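Local atomic coordinates of putative oxidoreductase (Yersinia pestis, PDB entry 3KUX), a protein that is a putative oxidoreductase of unestablished substrate that probably uses a nicotinamide dinucleotide, NAD or NADP, bound in its Rossmann-fold domain. Residues Pro195-Asp201 / His216-Pro222; Trp177-Pro182 / Leu332-Ile337; Asn147-Ser153 / Arg240-Thr246; Ala107-Lys111 / Ala323-Ile327. All coordinates share one frame; numbering follows the deposited sequence.

Interaction 1 (Pro195-Asp201 / His216-Pro222)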
loop_
_atom_site.group_PDB
_atom_site.type_symbol
_atom_site.label_atom_id
_atom_site.label_comp_id
_atom_site.label_asym_id
_atom_site.label_seq_id
_atom_site.Cartn_x
_atom_site.Cartn_y
_atom_site.Cartn_z
ATOM N N PRO A 195 0.740 4.409 -17.968
ATOM C CA PRO A 195 1.147 5.577 -18.737
ATOM C C PRO A 195 1.879 5.152 -20.008
ATOM O O PRO A 195 2.094 3.961 -20.220
ATOM C CB PRO A 195 2.113 6.288 -17.791
ATOM C CG PRO A 195 2.721 5.182 -16.997
ATOM C CD PRO A 195 1.656 4.128 -16.850
ATOM N N GLU A 196 2.247 6.116 -20.844
ATOM C CA GLU A 196 3.067 5.830 -22.016
ATOM C C GLU A 196 4.549 5.930 -21.655
ATOM O O GLU A 196 5.354 5.095 -22.062
ATOM C CB GLU A 196 2.719 6.771 -23.170
ATOM C CG GLU A 196 1.317 6.561 -23.738
ATOM C CD GLU A 196 1.072 7.338 -25.028
ATOM O OE1 GLU A 196 1.323 8.566 -25.047
ATOM O OE2 GLU A 196 0.619 6.719 -26.022
ATOM N N THR A 197 4.900 6.946 -20.874
ATOM C CA THR A 197 6.262 7.095 -20.394
ATOM C C THR A 197 6.304 7.431 -18.912
ATOM O O THR A 197 5.392 8.063 -18.382
ATOM C CB THR A 197 7.003 8.205 -21.147
ATOM O OG1 THR A 197 6.396 9.470 -20.852
ATOM C CG2 THR A 197 6.954 7.954 -22.639
ATOM N N LEU A 198 7.380 7.011 -18.254
ATOM C CA LEU A 198 7.640 7.373 -16.862
ATOM C C LEU A 198 8.957 8.131 -16.767
ATOM O O LEU A 198 9.994 7.630 -17.195
ATOM C CB LEU A 198 7.712 6.117 -15.994
ATOM C CG LEU A 198 8.256 6.336 -14.585
ATOM C CD1 LEU A 198 7.246 7.093 -13.746
ATOM C CD2 LEU A 198 8.595 5.016 -13.933
ATOM N N ASN A 199 8.918 9.341 -16.215
ATOM C CA ASN A 199 10.129 10.138 -16.027
ATOM C C ASN A 199 10.364 10.462 -14.561
ATOM O O ASN A 199 9.595 11.208 -13.953
ATOM C CB ASN A 199 10.046 11.434 -16.821
ATOM C CG ASN A 199 11.382 12.156 -16.903
ATOM O OD1 ASN A 199 12.404 11.658 -16.431
ATOM N ND2 ASN A 199 11.381 13.332 -17.514
ATOM N N VAL A 200 11.430 9.917 -13.989
ATOM C CA VAL A 200 11.656 10.085 -12.559
ATOM C C VAL A 200 12.935 10.832 -12.232
ATOM O O VAL A 200 13.986 10.587 -12.820
ATOM C CB VAL A 200 11.658 8.737 -11.826
ATOM C CG1 VAL A 200 12.052 8.930 -10.370
ATOM C CG2 VAL A 200 10.283 8.079 -11.939
ATOM N N ASP A 201 12.833 11.750 -11.283
ATOM C CA ASP A 201 13.986 12.507 -10.829
ATOM C C ASP A 201 14.207 12.223 -9.352
ATOM O O ASP A 201 13.462 12.719 -8.504
ATOM C CB ASP A 201 13.760 14.005 -11.053
ATOM C CG ASP A 201 14.804 14.869 -10.353
ATOM O OD1 ASP A 201 14.430 15.950 -9.845
ATOM O OD2 ASP A 201 15.993 14.470 -10.313
ATOM N N HIS A 216 10.531 13.041 -7.754
ATOM C CA HIS A 216 9.512 13.743 -8.521
ATOM C C HIS A 216 9.266 12.962 -9.807
ATOM O O HIS A 216 10.105 12.959 -10.708
ATOM C CB HIS A 216 9.997 15.161 -8.824
ATOM C CG HIS A 216 8.953 16.053 -9.416
ATOM N ND1 HIS A 216 8.942 16.403 -10.748
ATOM C CD2 HIS A 216 7.898 16.688 -8.852
ATOM C CE1 HIS A 216 7.919 17.206 -10.983
ATOM N NE2 HIS A 216 7.268 17.394 -9.849
ATOM N N ALA A 217 8.129 12.273 -9.882
ATOM C CA ALA A 217 7.837 11.403 -11.025
ATOM C C ALA A 217 6.729 11.960 -11.890
ATOM O O ALA A 217 5.712 12.426 -11.384
ATOM C CB ALA A 217 7.463 10.014 -10.552
ATOM N N VAL A 218 6.927 11.898 -13.201
ATOM C CA VAL A 218 5.906 12.305 -14.150
ATOM C C VAL A 218 5.498 11.121 -15.019
ATOM O O VAL A 218 6.324 10.555 -15.738
ATOM C CB VAL A 218 6.412 13.436 -15.061
ATOM C CG1 VAL A 218 5.375 13.770 -16.121
ATOM C CG2 VAL A 218 6.766 14.664 -14.239
ATOM N N LEU A 219 4.224 10.742 -14.938
ATOM C CA LEU A 219 3.664 9.690 -15.787
ATOM C C LEU A 219 2.833 10.334 -16.879
ATOM O O LEU A 219 1.935 11.128 -16.598
ATOM C CB LEU A 219 2.798 8.730 -14.973
ATOM C CG LEU A 219 3.511 7.829 -13.962
ATOM C CD1 LEU A 219 4.215 8.661 -12.893
ATOM C CD2 LEU A 219 2.535 6.855 -13.325
ATOM N N SER A 220 3.132 9.988 -18.125
ATOM C CA SER A 220 2.525 10.659 -19.271
ATOM C C SER A 220 1.460 9.816 -19.993
ATOM O O SER A 220 1.690 8.652 -20.335
ATOM C CB SER A 220 3.617 11.103 -20.250
ATOM O OG SER A 220 3.157 12.163 -21.069
ATOM N N TYR A 221 0.296 10.420 -20.219
ATOM C CA TYR A 221 -0.799 9.777 -20.946
ATOM C C TYR A 221 -1.285 10.679 -22.088
ATOM O O TYR A 221 -1.131 11.898 -22.035
ATOM C CB TYR A 221 -1.992 9.529 -20.023
ATOM C CG TYR A 221 -1.733 8.709 -18.782
ATOM C CD1 TYR A 221 -2.210 7.408 -18.677
ATOM C CD2 TYR A 221 -1.050 9.245 -17.699
ATOM C CE1 TYR A 221 -1.994 6.656 -17.541
ATOM C CE2 TYR A 221 -0.832 8.503 -16.553
ATOM C CZ TYR A 221 -1.304 7.209 -16.481
ATOM O OH TYR A 221 -1.089 6.463 -15.348
ATOM N N PRO A 222 -1.899 10.081 -23.117
ATOM C CA PRO A 222 -2.564 10.905 -24.113
ATOM C C PRO A 222 -3.519 11.893 -23.440
ATOM O O PRO A 222 -4.530 11.487 -22.862
ATOM C CB PRO A 222 -3.364 9.885 -24.927
ATOM C CG PRO A 222 -2.625 8.610 -24.769
ATOM C CD PRO A 222 -2.047 8.639 -23.389
HETATM O O HOH W 1 6.731 10.557 -18.583
#
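His216 and Asp201 open the pairing of two antiparallel strands of a beta hairpin, trading backbone bonds in both directions; the His216 O to Asp201 N bond is 3.0 Å long. Next, Ala217 faces Val200 in a non-hydrogen-bonded pair, and its CB meets Val200 CG2 at 3.7 Å; the small methyl suits a buried position on this face. Val218 is bonded through both N and O to Asn199. Val218 O also accepts from a water that donates weakly to Thr197 O, so the carbonyl has two donors. Leu219 turns back to the face of Ala217, where its CD1 lies 3.5 Å from Leu198 CD1, the two side chains side by side and pointing the same way; its CB touches Pro195 CB. Ser220 N donates to Thr197 O, while Ser220 O accepts a bond from Glu196 N. Tyr221 swings its ring back over the residues just before the first strand, with CG anti to its own carbonyl carbon (chi1 -57°), and Pro195 CA sits over the ring face, 3.7 Å from the centroid, a CH-pi contact. The Tyr221 hydroxyl bonds to Gly193 O. Pro222 CD lies 3.8 Å from Glu196 CD. The leucine face packs against helices 176-192 and 323-342, while strand 224-231 continues the sheet beyond His216-Tyr221.

Interaction 2 (Trp177-Pro182 / Leu332-Ile337)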
loop_
_atom_site.group_PDB
_atom_site.type_symbol
_atom_site.label_atom_id
_atom_site.label_comp_id
_atom_site.label_asym_id
_atom_site.label_seq_id
_atom_site.Cartn_x
_atom_site.Cartn_y
_atom_site.Cartn_z
ATOM N N TRP A 177 11.919 6.462 -2.480
ATOM C CA TRP A 177 11.317 6.050 -3.736
ATOM C C TRP A 177 10.888 4.594 -3.602
ATOM O O TRP A 177 9.833 4.205 -4.091
ATOM C CB TRP A 177 12.301 6.242 -4.893
ATOM C CG TRP A 177 11.870 5.622 -6.195
ATOM C CD1 TRP A 177 12.467 4.575 -6.839
ATOM C CD2 TRP A 177 10.753 6.011 -7.012
ATOM N NE1 TRP A 177 11.790 4.286 -8.000
ATOM C CE2 TRP A 177 10.737 5.155 -8.132
ATOM C CE3 TRP A 177 9.767 7.000 -6.906
ATOM C CZ2 TRP A 177 9.775 5.256 -9.134
ATOM C CZ3 TRP A 177 8.814 7.100 -7.902
ATOM C CH2 TRP A 177 8.823 6.233 -9.000
ATOM N N TYR A 178 11.709 3.798 -2.920
ATOM C CA TYR A 178 11.371 2.409 -2.638
ATOM C C TYR A 178 10.314 2.307 -1.546
ATOM O O TYR A 178 9.506 1.376 -1.540
ATOM C CB TYR A 178 12.607 1.609 -2.226
ATOM C CG TYR A 178 13.481 1.193 -3.382
ATOM C CD1 TYR A 178 12.924 0.731 -4.565
ATOM C CD2 TYR A 178 14.863 1.241 -3.285
ATOM C CE1 TYR A 178 13.722 0.345 -5.629
ATOM C CE2 TYR A 178 15.670 0.857 -4.343
ATOM C CZ TYR A 178 15.094 0.410 -5.511
ATOM O OH TYR A 178 15.890 0.026 -6.568
ATOM N N ASP A 179 10.319 3.265 -0.625
ATOM C CA ASP A 179 9.400 3.227 0.509
ATOM C C ASP A 179 8.008 3.787 0.193
ATOM O O ASP A 179 7.004 3.248 0.647
ATOM C CB ASP A 179 10.001 3.951 1.712
ATOM C CG ASP A 179 9.177 3.759 2.968
ATOM O OD1 ASP A 179 8.707 2.622 3.202
ATOM O OD2 ASP A 179 8.997 4.739 3.723
ATOM N N LEU A 180 7.947 4.856 -0.590
ATOM C CA LEU A 180 6.675 5.518 -0.850
ATOM C C LEU A 180 6.238 5.409 -2.311
ATOM O O LEU A 180 5.043 5.438 -2.614
ATOM C CB LEU A 180 6.736 6.982 -0.403
ATOM C CG LEU A 180 6.916 7.191 1.107
ATOM C CD1 LEU A 180 7.224 8.641 1.448
ATOM C CD2 LEU A 180 5.677 6.718 1.857
ATOM N N GLY A 181 7.196 5.279 -3.221
ATOM C CA GLY A 181 6.858 5.102 -4.626
ATOM C C GLY A 181 5.731 4.099 -4.851
ATOM O O GLY A 181 4.736 4.406 -5.510
ATOM N N PRO A 182 5.878 2.884 -4.304
ATOM C CA PRO A 182 4.887 1.841 -4.559
ATOM C C PRO A 182 3.459 2.277 -4.228
ATOM O O PRO A 182 2.528 1.982 -4.982
ATOM C CB PRO A 182 5.340 0.701 -3.641
ATOM C CG PRO A 182 6.803 0.903 -3.487
ATOM C CD PRO A 182 7.014 2.390 -3.508
ATOM N N LEU A 332 7.515 -0.520 -12.543
ATOM C CA LEU A 332 7.637 0.926 -12.626
ATOM C C LEU A 332 8.645 1.462 -11.618
ATOM O O LEU A 332 9.299 2.482 -11.865
ATOM C CB LEU A 332 6.281 1.592 -12.410
ATOM C CG LEU A 332 5.246 1.314 -13.495
ATOM C CD1 LEU A 332 4.076 2.258 -13.331
ATOM C CD2 LEU A 332 5.871 1.472 -14.869
ATOM N N ILE A 333 8.769 0.784 -10.481
ATOM C CA ILE A 333 9.764 1.177 -9.497
ATOM C C ILE A 333 11.144 1.058 -10.124
ATOM O O ILE A 333 11.954 1.970 -10.031
ATOM C CB ILE A 333 9.676 0.337 -8.208
ATOM C CG1 ILE A 333 8.395 0.672 -7.451
ATOM C CG2 ILE A 333 10.856 0.625 -7.299
ATOM C CD1 ILE A 333 8.440 2.022 -6.753
ATOM N N GLU A 334 11.403 -0.060 -10.789
ATOM C CA GLU A 334 12.682 -0.243 -11.459
ATOM C C GLU A 334 12.841 0.750 -12.605
ATOM O O GLU A 334 13.917 1.326 -12.796
ATOM C CB GLU A 334 12.837 -1.674 -11.974
ATOM C CG GLU A 334 13.120 -2.702 -10.886
ATOM C CD GLU A 334 13.779 -3.965 -11.431
ATOM O OE1 GLU A 334 14.016 -4.039 -12.661
ATOM O OE2 GLU A 334 14.062 -4.882 -10.629
ATOM N N LEU A 335 11.769 0.948 -13.368
ATOM C CA LEU A 335 11.815 1.853 -14.508
ATOM C C LEU A 335 12.127 3.273 -14.042
ATOM O O LEU A 335 12.762 4.045 -14.761
ATOM C CB LEU A 335 10.505 1.814 -15.299
ATOM C CG LEU A 335 10.561 2.368 -16.731
ATOM C CD1 LEU A 335 11.669 1.697 -17.540
ATOM C CD2 LEU A 335 9.218 2.221 -17.445
ATOM N N GLY A 336 11.686 3.610 -12.833
ATOM C CA GLY A 336 11.984 4.912 -12.246
ATOM C C GLY A 336 13.479 5.073 -12.048
ATOM O O GLY A 336 14.052 6.111 -12.396
ATOM N N ILE A 337 14.105 4.036 -11.491
ATOM C CA ILE A 337 15.553 3.999 -11.298
ATOM C C ILE A 337 16.288 4.171 -12.617
ATOM O O ILE A 337 17.219 4.966 -12.713
ATOM C CB ILE A 337 16.014 2.667 -10.679
ATOM C CG1 ILE A 337 15.317 2.418 -9.338
ATOM C CG2 ILE A 337 17.534 2.646 -10.519
ATOM C CD1 ILE A 337 15.751 3.364 -8.251
#
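Two helices of the C-terminal alpha/beta domain, 176-192 and 323-342, meet here through their segments 177-182 and 332-337, which cross at 129° with a knob-into-hole contact, the knob being Ile333 among Trp177, Tyr178, Gly181 and Pro182. The branched side chain fills this hole with two arms. Its CG2 comes to the edge of the Tyr178 ring, near the ring plane, while CD1 reaches Pro182 CD at 3.6 Å and lies over one face of the Trp177 indole, 4.0 Å above the plane and toward the rim. Gly181 lets CD1 come close to the backbone. Trp177 projects toward the other helix with CG anti to its backbone N (chi1 170°), and its NE1 gives a hydrogen bond of 3.1 Å to Ile333 O. The acceptor oxygen lies only 7° out of the indole plane, and the N-H meets it on a lone pair. Farther along the ring, CZ2 rests 3.8 Å from Gly336 CA, where the lack of a side chain makes room for the indole. Ile337 CD1 touches Trp177 CD1 at 3.8 Å, and Tyr178 OH lies 3.7 Å from Ile337 CG1. The contact is thus mostly apolar, but its one polar bond satisfies the buried indole N-H and probably helps to fix the ring's rotation.

Interaction 3 (Asn147-Ser153 / Arg240-Thr246)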
loop_
_atom_site.group_PDB
_atom_site.type_symbol
_atom_site.label_atom_id
_atom_site.label_comp_id
_atom_site.label_asym_id
_atom_site.label_seq_id
_atom_site.Cartn_x
_atom_site.Cartn_y
_atom_site.Cartn_z
ATOM N N ASN A 147 -13.628 15.687 -17.905
ATOM C CA ASN A 147 -12.471 14.893 -18.301
ATOM C C ASN A 147 -11.240 15.310 -17.500
ATOM O O ASN A 147 -10.806 16.462 -17.567
ATOM C CB ASN A 147 -12.203 15.042 -19.797
ATOM C CG ASN A 147 -13.440 14.782 -20.636
ATOM O OD1 ASN A 147 -13.890 15.655 -21.385
ATOM N ND2 ASN A 147 -14.009 13.585 -20.503
ATOM N N VAL A 148 -10.693 14.377 -16.731
ATOM C CA VAL A 148 -9.503 14.640 -15.930
ATOM C C VAL A 148 -8.259 14.742 -16.812
ATOM O O VAL A 148 -8.017 13.870 -17.647
ATOM C CB VAL A 148 -9.296 13.534 -14.884
ATOM C CG1 VAL A 148 -7.975 13.715 -14.162
ATOM C CG2 VAL A 148 -10.451 13.525 -13.906
ATOM N N VAL A 149 -7.475 15.802 -16.625
ATOM C CA VAL A 149 -6.263 16.007 -17.426
ATOM C C VAL A 149 -4.989 16.073 -16.588
ATOM O O VAL A 149 -3.893 16.049 -17.133
ATOM C CB VAL A 149 -6.338 17.292 -18.284
ATOM C CG1 VAL A 149 -7.541 17.251 -19.203
ATOM C CG2 VAL A 149 -6.374 18.533 -17.395
ATOM N N TYR A 150 -5.129 16.147 -15.270
ATOM C CA TYR A 150 -3.976 16.319 -14.400
ATOM C C TYR A 150 -4.209 15.684 -13.041
ATOM O O TYR A 150 -5.263 15.877 -12.435
ATOM C CB TYR A 150 -3.681 17.810 -14.213
ATOM C CG TYR A 150 -2.382 18.110 -13.498
ATOM C CD1 TYR A 150 -1.162 18.017 -14.163
ATOM C CD2 TYR A 150 -2.371 18.496 -12.159
ATOM C CE1 TYR A 150 0.036 18.293 -13.510
ATOM C CE2 TYR A 150 -1.178 18.781 -11.503
ATOM C CZ TYR A 150 0.017 18.675 -12.186
ATOM O OH TYR A 150 1.198 18.948 -11.546
ATOM N N PHE A 151 -3.222 14.936 -12.559
ATOM C CA PHE A 151 -3.296 14.345 -11.230
ATOM C C PHE A 151 -1.970 14.500 -10.491
ATOM O O PHE A 151 -0.932 14.018 -10.946
ATOM C CB PHE A 151 -3.701 12.874 -11.324
ATOM C CG PHE A 151 -3.729 12.153 -9.997
ATOM C CD1 PHE A 151 -4.645 12.504 -9.015
ATOM C CD2 PHE A 151 -2.855 11.104 -9.744
ATOM C CE1 PHE A 151 -4.674 11.830 -7.794
ATOM C CE2 PHE A 151 -2.876 10.422 -8.528
ATOM C CZ PHE A 151 -3.786 10.783 -7.553
ATOM N N GLU A 152 -2.010 15.181 -9.351
ATOM C CA GLU A 152 -0.806 15.418 -8.568
ATOM C C GLU A 152 -0.957 14.849 -7.163
ATOM O O GLU A 152 -1.914 15.150 -6.454
ATOM C CB GLU A 152 -0.482 16.913 -8.520
ATOM C CG GLU A 152 0.833 17.247 -7.827
ATOM C CD GLU A 152 1.324 18.650 -8.146
ATOM O OE1 GLU A 152 2.289 19.109 -7.498
ATOM O OE2 GLU A 152 0.752 19.294 -9.052
ATOM N N SER A 153 0.002 14.018 -6.771
ATOM C CA SER A 153 -0.068 13.292 -5.514
ATOM C C SER A 153 1.258 13.425 -4.767
ATOM O O SER A 153 2.302 13.022 -5.285
ATOM C CB SER A 153 -0.386 11.820 -5.797
ATOM O OG SER A 153 -0.404 11.047 -4.611
ATOM N N ARG A 240 -2.193 16.980 -0.567
ATOM C CA ARG A 240 -2.051 15.546 -0.781
ATOM C C ARG A 240 -2.374 15.253 -2.243
ATOM O O ARG A 240 -1.560 14.668 -2.965
ATOM C CB ARG A 240 -2.976 14.763 0.158
ATOM C CG ARG A 240 -3.113 13.271 -0.157
ATOM C CD ARG A 240 -1.891 12.459 0.280
ATOM N NE ARG A 240 -1.948 11.098 -0.253
ATOM C CZ ARG A 240 -1.370 10.707 -1.388
ATOM N NH1 ARG A 240 -0.666 11.560 -2.116
ATOM N NH2 ARG A 240 -1.495 9.453 -1.796
ATOM N N TYR A 241 -3.556 15.688 -2.676
ATOM C CA TYR A 241 -3.976 15.556 -4.065
ATOM C C TYR A 241 -4.318 16.908 -4.674
ATOM O O TYR A 241 -4.919 17.767 -4.022
ATOM C CB TYR A 241 -5.230 14.690 -4.185
ATOM C CG TYR A 241 -5.082 13.225 -3.842
ATOM C CD1 TYR A 241 -3.942 12.513 -4.189
ATOM C CD2 TYR A 241 -6.116 12.543 -3.213
ATOM C CE1 TYR A 241 -3.822 11.169 -3.883
ATOM C CE2 TYR A 241 -6.010 11.200 -2.908
ATOM C CZ TYR A 241 -4.864 10.519 -3.245
ATOM O OH TYR A 241 -4.761 9.187 -2.938
ATOM N N ILE A 242 -3.959 17.074 -5.942
ATOM C CA ILE A 242 -4.422 18.186 -6.761
ATOM C C ILE A 242 -4.905 17.592 -8.077
ATOM O O ILE A 242 -4.128 16.974 -8.804
ATOM C CB ILE A 242 -3.291 19.187 -7.043
ATOM C CG1 ILE A 242 -2.891 19.912 -5.757
ATOM C CG2 ILE A 242 -3.713 20.184 -8.117
ATOM C CD1 ILE A 242 -1.616 20.701 -5.879
ATOM N N VAL A 243 -6.186 17.759 -8.382
ATOM C CA VAL A 243 -6.763 17.119 -9.559
ATOM C C VAL A 243 -7.505 18.131 -10.421
ATOM O O VAL A 243 -8.435 18.784 -9.954
ATOM C CB VAL A 243 -7.734 15.997 -9.152
ATOM C CG1 VAL A 243 -8.151 15.188 -10.359
ATOM C CG2 VAL A 243 -7.099 15.101 -8.105
ATOM N N HIS A 244 -7.099 18.261 -11.679
ATOM C CA HIS A 244 -7.755 19.196 -12.592
ATOM C C HIS A 244 -8.522 18.477 -13.693
ATOM O O HIS A 244 -7.994 17.582 -14.355
ATOM C CB HIS A 244 -6.747 20.166 -13.220
ATOM C CG HIS A 244 -6.056 21.053 -12.228
ATOM N ND1 HIS A 244 -6.738 21.787 -11.280
ATOM C CD2 HIS A 244 -4.742 21.329 -12.045
ATOM C CE1 HIS A 244 -5.872 22.468 -10.549
ATOM N NE2 HIS A 244 -4.655 22.209 -10.994
ATOM N N GLY A 245 -9.772 18.878 -13.887
ATOM C CA GLY A 245 -10.576 18.353 -14.983
ATOM C C GLY A 245 -10.972 19.492 -15.895
ATOM O O GLY A 245 -10.660 20.650 -15.611
ATOM N N THR A 246 -11.657 19.172 -16.988
ATOM C CA THR A 246 -12.124 20.202 -17.911
ATOM C C THR A 246 -13.267 21.028 -17.323
ATOM O O THR A 246 -13.638 22.063 -17.874
ATOM C CB THR A 246 -12.606 19.598 -19.244
ATOM O OG1 THR A 246 -13.585 18.582 -18.985
ATOM C CG2 THR A 246 -11.441 18.997 -20.008
#
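Phe151 and Val243 face each other as a non-hydrogen-bonded pair in the large mixed sheet of the C-terminal domain, where strands 148-156 and 241-245 run antiparallel. A classic beta bulge interrupts them: Val149 and Tyr150 both face His244, whose O takes a 2.9 Å bond from Val149 N and a weak one from Tyr150 N. From CB, with CG anti to the backbone N (chi1 177°), the side chain carries the Phe151 ring toward strand 241-245. CD1 meets Val243 CG2 at the ring edge, 3.7 Å away; CE1 touches Tyr241 CD1, and CZ at the tip lies 3.7 Å from Tyr241 CE1. These rings meet obliquely, with planes at 42°. Flat, apolar phenylalanine suits this buried face, which helices 131-142 and 176-192 cover. On the other face, Tyr150 and His244 lie side by side, their rings nearly parallel but barely overlapping, while the Tyr150 hydroxyl donates to Glu152 OE2 at 2.6 Å. His244 ND1 turns instead to Ser249. Beyond the paired residues, Arg240 bends its chain at chi2 to bring the guanidinium back to the first strand; its NH1 donates to Ser153 OG, which lies 21° out of the guanidinium plane.

Interaction 4 (Ala107-Lys111 / Ala323-Ile327)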
loop_
_atom_site.group_PDB
_atom_site.type_symbol
_atom_site.label_atom_id
_atom_site.label_comp_id
_atom_site.label_asym_id
_atom_site.label_seq_id
_atom_site.Cartn_x
_atom_site.Cartn_y
_atom_site.Cartn_z
ATOM N N ALA A 107 9.352 -12.313 -7.926
ATOM C CA ALA A 107 7.925 -11.995 -7.867
ATOM C C ALA A 107 7.105 -12.884 -8.793
ATOM O O ALA A 107 6.113 -13.485 -8.380
ATOM C CB ALA A 107 7.693 -10.532 -8.204
ATOM N N ASN A 108 7.525 -12.957 -10.050
ATOM C CA ASN A 108 6.851 -13.786 -11.039
ATOM C C ASN A 108 6.868 -15.271 -10.682
ATOM O O ASN A 108 5.894 -15.990 -10.918
ATOM C CB ASN A 108 7.465 -13.559 -12.417
ATOM C CG ASN A 108 7.069 -12.225 -13.008
ATOM O OD1 ASN A 108 5.903 -12.000 -13.333
ATOM N ND2 ASN A 108 8.038 -11.328 -13.143
ATOM N N ALA A 109 7.981 -15.725 -10.116
ATOM C CA ALA A 109 8.098 -17.108 -9.680
ATOM C C ALA A 109 6.990 -17.438 -8.685
ATOM O O ALA A 109 6.302 -18.452 -8.820
ATOM C CB ALA A 109 9.466 -17.356 -9.064
ATOM N N LEU A 110 6.817 -16.570 -7.691
ATOM C CA LEU A 110 5.749 -16.729 -6.708
ATOM C C LEU A 110 4.374 -16.679 -7.368
ATOM O O LEU A 110 3.490 -17.467 -7.040
ATOM C CB LEU A 110 5.850 -15.648 -5.635
ATOM C CG LEU A 110 7.121 -15.639 -4.790
ATOM C CD1 LEU A 110 7.111 -14.446 -3.844
ATOM C CD2 LEU A 110 7.264 -16.946 -4.024
ATOM N N LYS A 111 4.205 -15.742 -8.295
ATOM C CA LYS A 111 2.969 -15.599 -9.055
ATOM C C LYS A 111 2.597 -16.905 -9.757
ATOM O O LYS A 111 1.418 -17.258 -9.843
ATOM C CB LYS A 111 3.113 -14.461 -10.071
ATOM C CG LYS A 111 2.117 -14.485 -11.225
ATOM C CD LYS A 111 0.699 -14.201 -10.750
ATOM C CE LYS A 111 -0.302 -14.238 -11.903
ATOM N NZ LYS A 111 -0.560 -15.622 -12.397
ATOM N N ALA A 323 -1.135 -10.437 -7.235
ATOM C CA ALA A 323 0.301 -10.333 -7.452
ATOM C C ALA A 323 0.551 -9.618 -8.770
ATOM O O ALA A 323 1.399 -8.733 -8.854
ATOM C CB ALA A 323 0.930 -11.716 -7.465
ATOM N N THR A 324 -0.200 -10.010 -9.795
ATOM C CA THR A 324 -0.149 -9.364 -11.102
ATOM C C THR A 324 0.035 -7.854 -11.010
ATOM O O THR A 324 0.902 -7.280 -11.673
ATOM C CB THR A 324 -1.435 -9.649 -11.903
ATOM O OG1 THR A 324 -1.264 -10.851 -12.661
ATOM C CG2 THR A 324 -1.755 -8.496 -12.854
ATOM N N GLU A 325 -0.793 -7.218 -10.186
ATOM C CA GLU A 325 -0.809 -5.765 -10.082
ATOM C C GLU A 325 0.375 -5.242 -9.286
ATOM O O GLU A 325 0.871 -4.142 -9.542
ATOM C CB GLU A 325 -2.132 -5.289 -9.472
ATOM C CG GLU A 325 -3.315 -5.400 -10.431
ATOM C CD GLU A 325 -4.647 -5.092 -9.772
ATOM O OE1 GLU A 325 -4.726 -5.143 -8.526
ATOM O OE2 GLU A 325 -5.619 -4.806 -10.501
ATOM N N ALA A 326 0.827 -6.035 -8.320
ATOM C CA ALA A 326 1.982 -5.658 -7.523
ATOM C C ALA A 326 3.212 -5.667 -8.414
ATOM O O ALA A 326 4.043 -4.763 -8.357
ATOM C CB ALA A 326 2.159 -6.610 -6.353
ATOM N N ILE A 327 3.305 -6.692 -9.253
ATOM C CA ILE A 327 4.429 -6.844 -10.170
ATOM C C ILE A 327 4.536 -5.668 -11.145
ATOM O O ILE A 327 5.635 -5.185 -11.425
ATOM C CB ILE A 327 4.338 -8.174 -10.937
ATOM C CG1 ILE A 327 4.457 -9.350 -9.958
ATOM C CG2 ILE A 327 5.402 -8.238 -12.030
ATOM C CD1 ILE A 327 4.120 -10.699 -10.565
#
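Apolar contact carries the core of this helix pair: Ile327 leans across to helix 104-116 and sets CG1 3.9 Å from Ala107 CB. With CG1 anti to the carbonyl carbon and the chain extended to CD1 (chi2 169°), its tip reaches Lys111 CB, also at 3.9 Å. Nearer the start of helix 323-342, Ala323 CB meets the aliphatic Lys111 CD at 4.1 Å. Alanine suits both places, because a lone methyl pointing toward the partner helix touches it without a long side chain having to be accommodated. The segments run nearly antiparallel, at 170° with axes 10.1 Å apart, and join the family's two parts: 107-111 belongs to a helix of the Rossmann domain, while 323-327 begins a long helix of the C-terminal alpha/beta domain. Polar groups gather at the margin. Asn108 OD1 lies 3.5 Å from the Ile327 CD1 methyl, the two side chains crossing at a slant, and Asn108 ND2 makes a weak hydrogen bond to Leu104 O in its own helix. Lys111 runs beside Thr324 in the same direction, its CE 3.6 Å from Thr324 OG1. Bends at chi2 and chi4 fold the lysine chain, so methylenes serve the interface while NZ forms a salt bridge to Asp115 of its own helix.

Overall arrangement
Interaction 2 is the most buried of the four, and interaction 1 lies directly against it: Leu198 and Val200 of the hairpin pack on Trp177, Leu332 and Gly336. Interactions 1 and 3 belong to the same large sheet, with strand 224-231 between them; both are built on backbone bonds, with a largely buried, mainly apolar face toward the helices and a more polar, partly exposed face opposite. Helix 323-342 links interactions 2 and 4, whose centres are about 16 Å apart. In the former it packs within the C-terminal domain through aromatic rings and one indole bond; in the latter it meets the Rossmann domain through Ile327, alanine methyls and lysine methylenes, with polar groups at the margin, and the charged end of Lys111 finds its partner in its own helix.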